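Local coordinates for hypothetical protein Atu0492 (Agrobacterium tumefaciens, PDB 2GMY), which is of unknown function but probably takes part in antioxidant defence as an AhpD-like member of the carboxymuconolactone decarboxylase family, at residues A94-A99 and A129-N134; H36-R41 and V121-A126; C51-V56 and S142-E147; S73-S78 and A87-V92; E58-H61 and S65-W68. All blocks are in the same frame, centred on the assembly; numbering follows the deposited sequence.

Interaction 1 of 5, residues A94-A99 and A129-N134; sequences AVTKIA and AINTWN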
# COMPACT_ATOMS: atom_id res chain seq x y z
N ALA A 94 -4.77 9.39 -11.35
CA ALA A 94 -3.45 9.83 -10.87
C ALA A 94 -3.56 11.00 -9.90
O ALA A 94 -2.87 11.06 -8.87
CB ALA A 94 -2.54 10.20 -12.06
N VAL A 95 -4.47 11.93 -10.22
CA VAL A 95 -4.62 13.16 -9.45
C VAL A 95 -5.46 12.91 -8.20
O VAL A 95 -5.20 13.47 -7.14
CB VAL A 95 -5.21 14.29 -10.32
CG1 VAL A 95 -5.47 15.55 -9.50
CG2 VAL A 95 -4.23 14.62 -11.44
N THR A 96 -6.47 12.05 -8.31
CA THR A 96 -7.24 11.70 -7.11
C THR A 96 -6.33 11.03 -6.06
O THR A 96 -6.47 11.25 -4.87
CB THR A 96 -8.46 10.83 -7.47
OG1 THR A 96 -9.36 11.63 -8.24
CG2 THR A 96 -9.17 10.34 -6.23
N LYS A 97 -5.39 10.23 -6.55
CA LYS A 97 -4.43 9.55 -5.68
C LYS A 97 -3.06 10.24 -5.72
O LYS A 97 -2.02 9.57 -5.77
CB LYS A 97 -4.30 8.08 -6.05
CG LYS A 97 -5.59 7.29 -5.87
CD LYS A 97 -5.41 5.81 -6.27
CE LYS A 97 -5.01 5.67 -7.74
NZ LYS A 97 -6.13 6.04 -8.64
N ILE A 98 -3.08 11.57 -5.67
CA ILE A 98 -1.87 12.39 -5.85
C ILE A 98 -0.74 12.01 -4.88
O ILE A 98 0.42 12.00 -5.27
CB ILE A 98 -2.19 13.91 -5.71
CG1 ILE A 98 -1.08 14.79 -6.31
CG2 ILE A 98 -2.53 14.29 -4.25
CD1 ILE A 98 -1.07 14.82 -7.80
N ALA A 99 -1.09 11.66 -3.64
CA ALA A 99 -0.06 11.39 -2.64
C ALA A 99 0.73 10.13 -2.98
O ALA A 99 1.92 10.06 -2.66
CB ALA A 99 -0.67 11.28 -1.26
N ALA A 129 -12.46 19.76 -7.13
CA ALA A 129 -13.80 20.01 -6.60
C ALA A 129 -14.49 18.73 -6.13
O ALA A 129 -15.01 18.68 -5.01
CB ALA A 129 -14.66 20.76 -7.63
N ILE A 130 -14.48 17.67 -6.94
CA ILE A 130 -15.15 16.45 -6.50
C ILE A 130 -14.40 15.85 -5.32
O ILE A 130 -15.00 15.30 -4.41
CB ILE A 130 -15.37 15.43 -7.66
CG1 ILE A 130 -16.19 14.22 -7.17
CG2 ILE A 130 -14.06 15.06 -8.33
CD1 ILE A 130 -17.59 14.58 -6.62
N ASN A 131 -13.07 15.99 -5.32
CA ASN A 131 -12.30 15.47 -4.20
C ASN A 131 -12.67 16.16 -2.88
O ASN A 131 -12.61 15.55 -1.80
CB ASN A 131 -10.80 15.55 -4.49
CG ASN A 131 -10.29 14.28 -5.13
OD1 ASN A 131 -9.93 13.32 -4.44
ND2 ASN A 131 -10.30 14.23 -6.46
N THR A 132 -13.08 17.43 -2.97
CA THR A 132 -13.58 18.17 -1.82
C THR A 132 -14.96 17.64 -1.40
O THR A 132 -15.17 17.32 -0.22
CB THR A 132 -13.58 19.68 -2.10
OG1 THR A 132 -12.22 20.13 -2.15
CG2 THR A 132 -14.30 20.44 -0.98
N TRP A 133 -15.89 17.54 -2.34
CA TRP A 133 -17.22 17.00 -2.00
C TRP A 133 -17.11 15.60 -1.40
O TRP A 133 -17.79 15.28 -0.42
CB TRP A 133 -18.13 16.94 -3.23
CG TRP A 133 -18.65 18.26 -3.69
CD1 TRP A 133 -18.42 18.85 -4.90
CD2 TRP A 133 -19.53 19.13 -2.97
NE1 TRP A 133 -19.10 20.05 -4.97
CE2 TRP A 133 -19.78 20.25 -3.80
CE3 TRP A 133 -20.13 19.09 -1.70
CZ2 TRP A 133 -20.62 21.32 -3.40
CZ3 TRP A 133 -20.95 20.15 -1.30
CH2 TRP A 133 -21.18 21.25 -2.15
N ASN A 134 -16.26 14.74 -1.98
CA ASN A 134 -16.07 13.39 -1.42
C ASN A 134 -15.61 13.41 0.04
O ASN A 134 -16.06 12.61 0.87
CB ASN A 134 -15.07 12.58 -2.25
CG ASN A 134 -15.55 12.28 -3.67
OD1 ASN A 134 -16.76 12.35 -4.01
ND2 ASN A 134 -14.61 11.89 -4.51
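The C-terminal end of helix 83-96 is pinned to the middle of helix 117-139 by one side-chain hydrogen bond, from the amide of Asn131 to the hydroxyl of Thr96. Asn131 ND2 lies 3.3 Å from Thr96 OG1, long for such a bond but nearly straight, with an N-H...O angle of 174°. The hydroxyl sits in the plane of the amide, so the N-H reaches it without any tilt. The threonine methyl flanks the other half of the same group, with Thr96 CG2 3.6 Å from Asn131 OD1. Thr96 places its two branches this way because OG1 stands beside its own backbone N (chi1 -66°), and CG2 is then left beside the carbonyl carbon.

In this all-helical AhpD-like fold, the contact falls just where helix 83-96 stops: Lys97 leaves helical geometry and also occupies the N-cap position of the short helix 98-101. Thr96 CA and Asn131 CA are 6.9 Å apart, and both residues are buried.

Neither polar group relies on the other alone. Thr96 OG1 passes its own proton back one turn to the carbonyl of Val92, while Asn131 ND2 also bonds the carbonyl of Ile127, and Asn131 OD1 receives Arg135 NH1 and Asn46 ND2. Two partners for the nitrogen and two for the oxygen fix the rotation of the buried amide, whose chi1 of -92° lies off the usual staggered positions. At the same helix end, the carbonyl oxygen of Thr96 accepts from Arg135 NH2 of the second subunit.

Interaction 2 of 5, residues H36-R41 and V121-A126; sequences HLIKLR and VKITVA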
# COMPACT_ATOMS: atom_id res chain seq x y z
N HIS A 36 -19.22 14.55 -15.87
CA HIS A 36 -19.80 13.34 -15.28
C HIS A 36 -18.75 12.28 -14.99
O HIS A 36 -18.73 11.68 -13.92
CB HIS A 36 -20.84 12.72 -16.22
CG HIS A 36 -22.05 13.57 -16.40
ND1 HIS A 36 -22.66 14.23 -15.35
CD2 HIS A 36 -22.79 13.85 -17.50
CE1 HIS A 36 -23.72 14.89 -15.81
NE2 HIS A 36 -23.82 14.67 -17.11
N LEU A 37 -17.88 12.05 -15.96
CA LEU A 37 -16.81 11.06 -15.85
C LEU A 37 -15.88 11.38 -14.68
O LEU A 37 -15.52 10.50 -13.89
CB LEU A 37 -16.04 11.03 -17.16
CG LEU A 37 -14.88 10.04 -17.27
CD1 LEU A 37 -14.67 9.69 -18.72
CD2 LEU A 37 -13.59 10.59 -16.61
N ILE A 38 -15.44 12.64 -14.62
CA ILE A 38 -14.55 13.07 -13.53
C ILE A 38 -15.21 12.84 -12.17
O ILE A 38 -14.59 12.29 -11.25
CB ILE A 38 -14.19 14.57 -13.69
CG1 ILE A 38 -13.23 14.77 -14.86
CG2 ILE A 38 -13.62 15.13 -12.38
CD1 ILE A 38 -13.20 16.22 -15.37
N LYS A 39 -16.47 13.26 -12.04
CA LYS A 39 -17.16 13.17 -10.75
C LYS A 39 -17.42 11.73 -10.34
O LYS A 39 -17.21 11.36 -9.18
CB LYS A 39 -18.48 13.94 -10.78
CG LYS A 39 -18.28 15.45 -10.79
CD LYS A 39 -19.63 16.13 -10.96
CE LYS A 39 -19.49 17.61 -10.76
NZ LYS A 39 -20.83 18.19 -10.47
N LEU A 40 -17.85 10.91 -11.29
CA LEU A 40 -18.19 9.52 -10.97
C LEU A 40 -16.93 8.74 -10.63
O LEU A 40 -16.87 8.05 -9.60
CB LEU A 40 -18.96 8.86 -12.12
CG LEU A 40 -19.35 7.39 -11.92
CD1 LEU A 40 -20.16 7.17 -10.63
CD2 LEU A 40 -20.13 6.93 -13.13
N ARG A 41 -15.91 8.87 -11.46
CA ARG A 41 -14.68 8.09 -11.23
C ARG A 41 -13.99 8.45 -9.91
O ARG A 41 -13.65 7.55 -9.12
CB ARG A 41 -13.70 8.20 -12.40
CG ARG A 41 -12.40 7.42 -12.20
CD ARG A 41 -12.62 5.92 -12.00
NE ARG A 41 -11.33 5.32 -11.64
CZ ARG A 41 -11.18 4.09 -11.16
NH1 ARG A 41 -12.25 3.29 -11.00
NH2 ARG A 41 -9.97 3.65 -10.84
N VAL A 121 -6.62 22.61 -17.29
CA VAL A 121 -6.83 23.36 -16.05
C VAL A 121 -8.25 23.18 -15.56
O VAL A 121 -8.47 22.92 -14.37
CB VAL A 121 -6.45 24.85 -16.21
CG1 VAL A 121 -6.69 25.61 -14.90
CG2 VAL A 121 -5.00 24.97 -16.62
N LYS A 122 -9.23 23.30 -16.46
CA LYS A 122 -10.64 23.08 -16.10
C LYS A 122 -10.86 21.67 -15.53
O LYS A 122 -11.50 21.49 -14.49
CB LYS A 122 -11.55 23.29 -17.32
CG LYS A 122 -11.52 24.71 -17.86
CD LYS A 122 -12.41 24.84 -19.08
CE LYS A 122 -12.45 26.28 -19.55
NZ LYS A 122 -13.27 26.36 -20.79
N ILE A 123 -10.30 20.68 -16.21
CA ILE A 123 -10.37 19.29 -15.75
C ILE A 123 -9.79 19.12 -14.34
O ILE A 123 -10.40 18.46 -13.48
CB ILE A 123 -9.61 18.38 -16.73
CG1 ILE A 123 -10.43 18.20 -18.01
CG2 ILE A 123 -9.28 17.00 -16.12
CD1 ILE A 123 -9.57 17.76 -19.18
N THR A 124 -8.62 19.71 -14.12
CA THR A 124 -7.90 19.50 -12.86
C THR A 124 -8.60 20.21 -11.69
O THR A 124 -8.67 19.68 -10.59
CB THR A 124 -6.40 19.86 -13.01
OG1 THR A 124 -5.85 19.15 -14.13
CG2 THR A 124 -5.64 19.47 -11.76
N VAL A 125 -9.15 21.39 -11.94
CA VAL A 125 -9.99 22.04 -10.93
C VAL A 125 -11.24 21.19 -10.64
O VAL A 125 -11.64 21.04 -9.49
CB VAL A 125 -10.39 23.47 -11.39
CG1 VAL A 125 -11.43 24.08 -10.46
CG2 VAL A 125 -9.13 24.37 -11.46
N ALA A 126 -11.85 20.63 -11.69
CA ALA A 126 -13.00 19.75 -11.52
C ALA A 126 -12.63 18.52 -10.64
O ALA A 126 -13.39 18.13 -9.75
CB ALA A 126 -13.54 19.30 -12.87
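Ile38 of helix 32-45 sets both of its branches against Ala126 and the tip of one against Ile123, both on helix 117-139, and this small apolar patch near the centre of the chain is the whole of the contact. The tight part lies over Ala126. There the branch methyl Ile38 CG2 rests 3.9 Å from the backbone carbon Ala126 C, and the terminal methyl Ile38 CD1 stands 4.0 Å from Ala126 CB. With so short a side chain on the second helix, the alpha-carbons of Ile38 and Ala126 come within 7.1 Å. Both methyls come to the same side of the alanine, because CG2 is anti to the backbone N and CG1 lies beside it (chi1 -72°), CD1 then continuing the chain in an extended form.

Toward Ile123 the fit is lighter: only Ile38 CD1 arrives, 4.1 Å from Ile123 CG2. The same methyl, CG2, also packs on Leu88 of helix 83-96, and the Ile123 side chain touches Phe115 as well.

The contrast lies on the flanks, where Lys39 and Lys122 are partly exposed and put their charged ends elsewhere. Lys39 NZ forms a salt bridge with Glu22, and Lys122 NZ bonds the carbonyl of Ser28. In this all-helical AhpD-like fold, the two helices thus meet through an apolar strip with charged residues beside it. No hydrogen bond crosses between 36-41 and 121-126, so the contact depends on the burial and fit of methyl groups rather than on any directional bond.

Interaction 3 of 5, residues C51-V56 and S142-E147; sequences CVDMHV and SQHPVE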
# COMPACT_ATOMS: atom_id res chain seq x y z
N CYS A 51 -21.83 10.51 -3.23
CA CYS A 51 -21.55 11.11 -4.52
C CYS A 51 -21.73 10.14 -5.68
O CYS A 51 -22.22 10.54 -6.73
CB CYS A 51 -20.17 11.77 -4.56
SG CYS A 51 -20.05 13.21 -3.42
N VAL A 52 -21.35 8.87 -5.51
CA VAL A 52 -21.57 7.90 -6.59
C VAL A 52 -23.06 7.83 -6.94
O VAL A 52 -23.42 7.88 -8.10
CB VAL A 52 -21.01 6.49 -6.25
CG1 VAL A 52 -21.49 5.46 -7.28
CG2 VAL A 52 -19.48 6.53 -6.19
N ASP A 53 -23.90 7.75 -5.92
CA ASP A 53 -25.35 7.68 -6.16
C ASP A 53 -25.81 8.87 -6.99
O ASP A 53 -26.54 8.70 -7.98
CB ASP A 53 -26.12 7.64 -4.85
CG ASP A 53 -27.61 7.41 -5.06
OD1 ASP A 53 -27.97 6.34 -5.60
OD2 ASP A 53 -28.42 8.29 -4.67
N MET A 54 -25.37 10.06 -6.60
CA MET A 54 -25.72 11.30 -7.29
C MET A 54 -25.23 11.30 -8.73
O MET A 54 -25.97 11.65 -9.66
CB MET A 54 -25.10 12.48 -6.54
CG MET A 54 -25.54 13.86 -7.04
SD MET A 54 -24.76 15.23 -6.12
CE MET A 54 -25.25 14.85 -4.46
N HIS A 55 -23.98 10.90 -8.93
CA HIS A 55 -23.38 11.04 -10.25
C HIS A 55 -23.76 9.94 -11.23
O HIS A 55 -23.75 10.15 -12.43
CB HIS A 55 -21.87 11.28 -10.13
CG HIS A 55 -21.56 12.48 -9.31
ND1 HIS A 55 -22.10 13.72 -9.59
CD2 HIS A 55 -20.79 12.65 -8.20
CE1 HIS A 55 -21.69 14.59 -8.69
NE2 HIS A 55 -20.89 13.97 -7.84
N VAL A 56 -24.11 8.76 -10.70
CA VAL A 56 -24.74 7.71 -11.50
C VAL A 56 -26.03 8.29 -12.11
O VAL A 56 -26.26 8.20 -13.33
CB VAL A 56 -25.05 6.47 -10.64
CG1 VAL A 56 -26.07 5.57 -11.35
CG2 VAL A 56 -23.76 5.68 -10.35
N SER A 142 -22.66 11.57 5.03
CA SER A 142 -23.89 11.92 4.30
C SER A 142 -24.54 10.66 3.76
O SER A 142 -23.86 9.77 3.26
CB SER A 142 -23.58 12.91 3.17
OG SER A 142 -22.94 14.06 3.70
N GLN A 143 -25.87 10.59 3.86
CA GLN A 143 -26.65 9.40 3.47
C GLN A 143 -27.45 9.67 2.19
O GLN A 143 -28.29 10.57 2.17
CB GLN A 143 -27.61 9.01 4.61
CG GLN A 143 -26.92 8.67 5.93
CD GLN A 143 -26.07 7.40 5.83
OE1 GLN A 143 -26.58 6.33 5.47
NE2 GLN A 143 -24.78 7.53 6.13
N HIS A 144 -27.20 8.90 1.13
CA HIS A 144 -27.94 9.08 -0.13
C HIS A 144 -29.34 8.48 -0.01
O HIS A 144 -29.56 7.58 0.80
CB HIS A 144 -27.18 8.53 -1.36
CG HIS A 144 -27.06 7.03 -1.41
ND1 HIS A 144 -28.09 6.21 -1.83
CD2 HIS A 144 -26.01 6.22 -1.14
CE1 HIS A 144 -27.69 4.95 -1.79
NE2 HIS A 144 -26.43 4.93 -1.39
N PRO A 145 -30.30 8.99 -0.82
CA PRO A 145 -31.64 8.38 -0.82
C PRO A 145 -31.64 6.96 -1.38
O PRO A 145 -30.81 6.63 -2.23
CB PRO A 145 -32.47 9.33 -1.70
CG PRO A 145 -31.51 10.06 -2.53
CD PRO A 145 -30.21 10.13 -1.75
N VAL A 146 -32.57 6.14 -0.90
CA VAL A 146 -32.66 4.73 -1.28
C VAL A 146 -33.98 4.44 -2.00
O VAL A 146 -35.05 4.55 -1.40
CB VAL A 146 -32.56 3.80 -0.04
CG1 VAL A 146 -32.59 2.34 -0.46
CG2 VAL A 146 -31.29 4.09 0.77
N GLU A 147 -33.90 4.08 -3.29
CA GLU A 147 -35.10 3.83 -4.09
C GLU A 147 -35.72 2.45 -3.89
O GLU A 147 -35.07 1.41 -4.10
CB GLU A 147 -34.82 4.04 -5.58
CG GLU A 147 -34.93 5.48 -6.02
CD GLU A 147 -33.59 6.18 -6.02
OE1 GLU A 147 -32.77 5.85 -6.91
OE2 GLU A 147 -33.36 7.04 -5.15
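Asp53 lies over the imidazole of His144, joining helix 49-61 to the extended C-terminal tail. Its CB begins the contact as a CH-pi donor, 3.9 Å from the ring centroid and 23° off the ring normal. With CG anti to the backbone N, the carboxylate carries on across the ring, and Asp53 CG stands 3.5 Å from His144 ND1. Both oxygens stay over the ND1 side, Asp53 OD1 3.8 Å and Asp53 OD2 3.5 Å from His144 ND1, and OD2 also lies against His144 CB and near the Pro145 ring.

The carboxylate is stacked on the imidazole, the two planes 26° apart, and does not take its N-H. Helix 49-61 starts within a CxxC sequence, Cys48 to Cys51, like that of AhpD, and Cys51 points away from the tail. The ND1 proton of His144 goes instead to Pro145 O, 2.8 Å away, a bond within the tail that lies near the ring plane and approaches the carbonyl from above its plane. Asp53 OD2 is held by a salt bridge to Lys57, which also pairs with Glu147. His144 NE2 is bonded to Ser78 OG of the third subunit.

Interaction 4 of 5, residues S73-S78 and A87-V92; sequences SVWRES and ALLGWV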
# COMPACT_ATOMS: atom_id res chain seq x y z
N SER A 73 -15.86 1.67 -12.45
CA SER A 73 -15.11 1.21 -11.31
C SER A 73 -13.91 0.38 -11.76
O SER A 73 -13.01 0.17 -11.00
CB SER A 73 -15.99 0.40 -10.37
OG SER A 73 -16.44 -0.77 -10.99
N VAL A 74 -13.94 -0.08 -13.00
CA VAL A 74 -12.97 -1.04 -13.54
C VAL A 74 -12.57 -0.65 -14.97
O VAL A 74 -12.32 -1.49 -15.83
CB VAL A 74 -13.53 -2.51 -13.47
CG1 VAL A 74 -13.69 -2.96 -12.01
CG2 VAL A 74 -14.85 -2.64 -14.22
N TRP A 75 -12.47 0.65 -15.20
CA TRP A 75 -12.35 1.16 -16.56
C TRP A 75 -11.15 0.69 -17.33
O TRP A 75 -11.20 0.62 -18.56
CB TRP A 75 -12.37 2.70 -16.55
CG TRP A 75 -11.15 3.28 -15.94
CD1 TRP A 75 -10.94 3.58 -14.62
CD2 TRP A 75 -9.95 3.63 -16.64
NE1 TRP A 75 -9.67 4.12 -14.46
CE2 TRP A 75 -9.04 4.16 -15.67
CE3 TRP A 75 -9.55 3.56 -17.98
CZ2 TRP A 75 -7.77 4.60 -16.01
CZ3 TRP A 75 -8.28 4.00 -18.31
CH2 TRP A 75 -7.40 4.52 -17.34
N ARG A 76 -10.04 0.39 -16.64
CA ARG A 76 -8.80 0.09 -17.35
C ARG A 76 -8.97 -1.12 -18.25
O ARG A 76 -8.37 -1.17 -19.32
CB ARG A 76 -7.63 -0.14 -16.40
CG ARG A 76 -7.17 1.11 -15.72
CD ARG A 76 -5.72 0.99 -15.24
NE ARG A 76 -5.33 2.23 -14.57
CZ ARG A 76 -4.66 3.23 -15.14
NH1 ARG A 76 -4.25 3.14 -16.40
NH2 ARG A 76 -4.38 4.30 -14.42
N GLU A 77 -9.80 -2.07 -17.83
CA GLU A 77 -10.01 -3.29 -18.61
C GLU A 77 -11.25 -3.31 -19.50
O GLU A 77 -11.59 -4.35 -20.10
CB GLU A 77 -9.99 -4.52 -17.68
CG GLU A 77 -8.58 -4.93 -17.23
CD GLU A 77 -7.63 -5.11 -18.40
OE1 GLU A 77 -8.07 -5.62 -19.46
OE2 GLU A 77 -6.45 -4.73 -18.27
N SER A 78 -11.93 -2.16 -19.62
CA SER A 78 -13.19 -2.09 -20.37
C SER A 78 -13.03 -1.42 -21.73
O SER A 78 -12.52 -0.29 -21.81
CB SER A 78 -14.25 -1.34 -19.58
OG SER A 78 -15.43 -1.24 -20.35
N ALA A 87 -7.78 8.67 -21.58
CA ALA A 87 -6.75 9.64 -21.23
C ALA A 87 -7.21 10.43 -20.01
O ALA A 87 -6.46 10.64 -19.06
CB ALA A 87 -6.52 10.57 -22.40
N LEU A 88 -8.47 10.84 -20.03
CA LEU A 88 -9.03 11.59 -18.91
C LEU A 88 -9.07 10.73 -17.64
O LEU A 88 -8.65 11.17 -16.58
CB LEU A 88 -10.43 12.09 -19.28
CG LEU A 88 -11.19 12.91 -18.23
CD1 LEU A 88 -10.35 14.06 -17.67
CD2 LEU A 88 -12.51 13.42 -18.83
N LEU A 89 -9.56 9.49 -17.76
CA LEU A 89 -9.64 8.57 -16.61
C LEU A 89 -8.27 8.35 -15.96
O LEU A 89 -8.15 8.35 -14.73
CB LEU A 89 -10.25 7.23 -17.05
CG LEU A 89 -11.77 7.28 -17.25
CD1 LEU A 89 -12.24 6.17 -18.18
CD2 LEU A 89 -12.51 7.24 -15.91
N GLY A 90 -7.23 8.18 -16.77
CA GLY A 90 -5.87 8.03 -16.24
C GLY A 90 -5.46 9.21 -15.36
O GLY A 90 -4.81 9.04 -14.31
N TRP A 91 -5.87 10.41 -15.77
CA TRP A 91 -5.54 11.62 -15.04
C TRP A 91 -6.41 11.75 -13.79
O TRP A 91 -5.92 12.12 -12.71
CB TRP A 91 -5.72 12.83 -15.93
CG TRP A 91 -5.19 14.12 -15.39
CD1 TRP A 91 -5.92 15.26 -15.13
CD2 TRP A 91 -3.83 14.44 -15.06
NE1 TRP A 91 -5.10 16.26 -14.67
CE2 TRP A 91 -3.81 15.79 -14.62
CE3 TRP A 91 -2.62 13.73 -15.11
CZ2 TRP A 91 -2.63 16.43 -14.21
CZ3 TRP A 91 -1.44 14.38 -14.71
CH2 TRP A 91 -1.47 15.72 -14.27
N VAL A 92 -7.70 11.46 -13.93
CA VAL A 92 -8.56 11.44 -12.74
C VAL A 92 -7.98 10.52 -11.67
O VAL A 92 -7.88 10.90 -10.50
CB VAL A 92 -10.00 11.05 -13.09
CG1 VAL A 92 -10.84 10.85 -11.82
CG2 VAL A 92 -10.63 12.11 -13.98
O HOH W 1 -3.38 6.78 -13.95
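A chi1 of 69° puts the Trp75 indole between its own backbone N and carbonyl carbon, and chi2 near -90° turns the ring so that one face meets Leu89. Leu89 CB sits squarely over the six-membered ring, 3.5 Å from its centroid, a close CH-pi contact. The rest of the leucine runs back along the tryptophan in the opposite direction, with Leu89 CD1 3.8 Å from Trp75 CB. Farther along, the six-membered ring also nears the helix backbone, with Trp75 CZ2 3.7 Å from Gly90 N.

Trp75 opens a 3-10 segment, 75-77, in the loop that leads from helix 66-70 into helix 83-96, so this packing folds the loop back against the helix it precedes. Arg76 covers the other face of the indole: its CG lies 3.5 Å above the ring plane, and its flat guanidinium is set over Trp75 CZ2. The tryptophan is thereby clamped between an aliphatic residue of the helix and its own neighbour in sequence.

At the more exposed margin, water takes over. One molecule donates to Gly90 O at 2.7 Å and accepts, weakly, from Arg76 NH2 at the same distance, entering the guanidinium at its edge. The indole nitrogen is anchored separately: Trp75 NE1 bonds Asp93 OD2, and Asp93 also forms a salt bridge with Arg41 NE. Arg86, from the same helix, reaches the carbonyl oxygens of both Trp75 and Arg76.

Interaction 5 of 5, residues E58-H61 and S65-W68; sequences ESRH and SEQW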
# COMPACT_ATOMS: atom_id res chain seq x y z
N GLU A 58 -27.01 11.47 -12.44
CA GLU A 58 -26.73 12.57 -13.39
C GLU A 58 -26.25 12.07 -14.75
O GLU A 58 -26.67 12.58 -15.79
CB GLU A 58 -25.73 13.57 -12.82
CG GLU A 58 -26.25 14.33 -11.61
CD GLU A 58 -25.13 14.99 -10.84
OE1 GLU A 58 -23.99 14.46 -10.87
OE2 GLU A 58 -25.38 16.03 -10.19
N SER A 59 -25.35 11.08 -14.74
CA SER A 59 -24.84 10.48 -15.97
C SER A 59 -25.98 9.84 -16.76
O SER A 59 -26.08 10.01 -17.97
CB SER A 59 -23.77 9.42 -15.65
OG SER A 59 -22.67 10.02 -15.00
N ARG A 60 -26.83 9.12 -16.05
CA ARG A 60 -27.97 8.44 -16.67
C ARG A 60 -28.90 9.46 -17.32
O ARG A 60 -29.40 9.26 -18.43
CB ARG A 60 -28.73 7.61 -15.65
CG ARG A 60 -29.94 6.87 -16.24
CD ARG A 60 -30.60 6.00 -15.20
NE ARG A 60 -29.71 4.94 -14.74
CZ ARG A 60 -29.38 4.70 -13.47
NH1 ARG A 60 -29.88 5.42 -12.47
NH2 ARG A 60 -28.54 3.70 -13.20
N HIS A 61 -29.12 10.56 -16.61
CA HIS A 61 -30.02 11.60 -17.11
C HIS A 61 -29.54 12.21 -18.43
O HIS A 61 -30.36 12.55 -19.30
CB HIS A 61 -30.18 12.68 -16.07
CG HIS A 61 -31.20 13.70 -16.46
ND1 HIS A 61 -32.54 13.41 -16.55
CD2 HIS A 61 -31.07 14.99 -16.84
CE1 HIS A 61 -33.20 14.49 -16.93
NE2 HIS A 61 -32.33 15.46 -17.12
N SER A 65 -24.69 5.43 -21.24
CA SER A 65 -25.19 4.05 -21.14
C SER A 65 -24.98 3.44 -19.75
O SER A 65 -24.11 3.86 -18.99
CB SER A 65 -24.54 3.17 -22.20
OG SER A 65 -23.19 2.89 -21.87
N GLU A 66 -25.76 2.41 -19.42
CA GLU A 66 -25.55 1.72 -18.14
C GLU A 66 -24.16 1.06 -18.10
O GLU A 66 -23.57 0.95 -17.03
CB GLU A 66 -26.67 0.72 -17.83
CG GLU A 66 -28.06 1.35 -17.72
CD GLU A 66 -28.14 2.46 -16.66
OE1 GLU A 66 -27.58 2.29 -15.56
OE2 GLU A 66 -28.79 3.49 -16.92
N GLN A 67 -23.65 0.65 -19.26
CA GLN A 67 -22.32 0.06 -19.33
C GLN A 67 -21.26 1.11 -19.00
O GLN A 67 -20.36 0.86 -18.20
CB GLN A 67 -22.10 -0.48 -20.73
CG GLN A 67 -21.20 -1.66 -20.79
CD GLN A 67 -21.22 -2.33 -22.15
OE1 GLN A 67 -21.30 -1.66 -23.19
NE2 GLN A 67 -21.13 -3.65 -22.15
N TRP A 68 -21.38 2.28 -19.61
CA TRP A 68 -20.46 3.39 -19.35
C TRP A 68 -20.43 3.71 -17.85
O TRP A 68 -19.37 3.96 -17.28
CB TRP A 68 -20.94 4.61 -20.13
CG TRP A 68 -20.03 5.81 -20.16
CD1 TRP A 68 -19.15 6.13 -21.15
CD2 TRP A 68 -19.98 6.88 -19.21
NE1 TRP A 68 -18.54 7.33 -20.87
CE2 TRP A 68 -19.03 7.81 -19.69
CE3 TRP A 68 -20.64 7.14 -18.00
CZ2 TRP A 68 -18.73 8.99 -19.00
CZ3 TRP A 68 -20.33 8.32 -17.31
CH2 TRP A 68 -19.38 9.23 -17.81
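The end of helix 49-61 and the start of helix 66-70 come within 6.9 Å of each other, measured between the alpha-carbons of Arg60 and Ser65, across the short 62-65 connection. Arg60 and Glu66 close the turn with a bidentate salt bridge. The guanidinium offers its side-on pair of N-H groups: Arg60 NE meets Glu66 OE2 at 2.8 Å, and Arg60 NH2 meets Glu66 OE1 at 2.9 Å. Both bonds are nearly straight, 168° for the first, and each carboxylate oxygen is met on its syn side. The acceptors lie in the guanidinium plane, while the carboxylate is tipped from it by 21°. Arg60 extends from the helix and then bends at chi3 (-64°), which swings the guanidinium toward the glutamate; Glu66 folds at chi2 to meet it.

This tight connection between two consecutive helices has its own cap. Ser65 is the N-cap of helix 66-70, and its OG accepts from Trp68 N at 3.0 Å. Farther into the protein, Ser59 OG touches the indole of Trp68 at its edge, 3.7 Å from Trp68 CZ3. That is a van der Waals approach, since Ser59 OG is bonded to the carbonyl of His55 one turn back.

Trp68 is itself oriented by a bond from NE1 to Glu85 and by an edge-to-face meeting with Tyr81. The salt bridge lies at a subunit boundary: Arg60 NH2 has a second acceptor, Asn70 OD1 of the third subunit, and Glu66 packs on Arg60 of that chain.

In the fold
Interactions 1 and 2 share helix 117-139, their centres about 9 Å apart, and Ile130 bridges them. They also border the Cys51-His55 side of interaction 3, where Cys48, Cys51 and His55 probably form the redox site, as in AhpD. Asn134 OD1 lies 3.5 Å from Cys51 SG, Ile130 CD1 3.6 Å from His55 NE2, and Lys39 CD 3.4 Å from His55 CE1. Interaction 4 joins interaction 2 through a probable hydrogen bond of 3.0 Å between Thr124 OG1 and Trp91 NE1. Interactions 3, 4 and 5 all touch the third subunit, interactions 1 and 2 the second. Interaction 5 is about 22 Å from interaction 1, centre to centre, on the opposite side of the chain's centre.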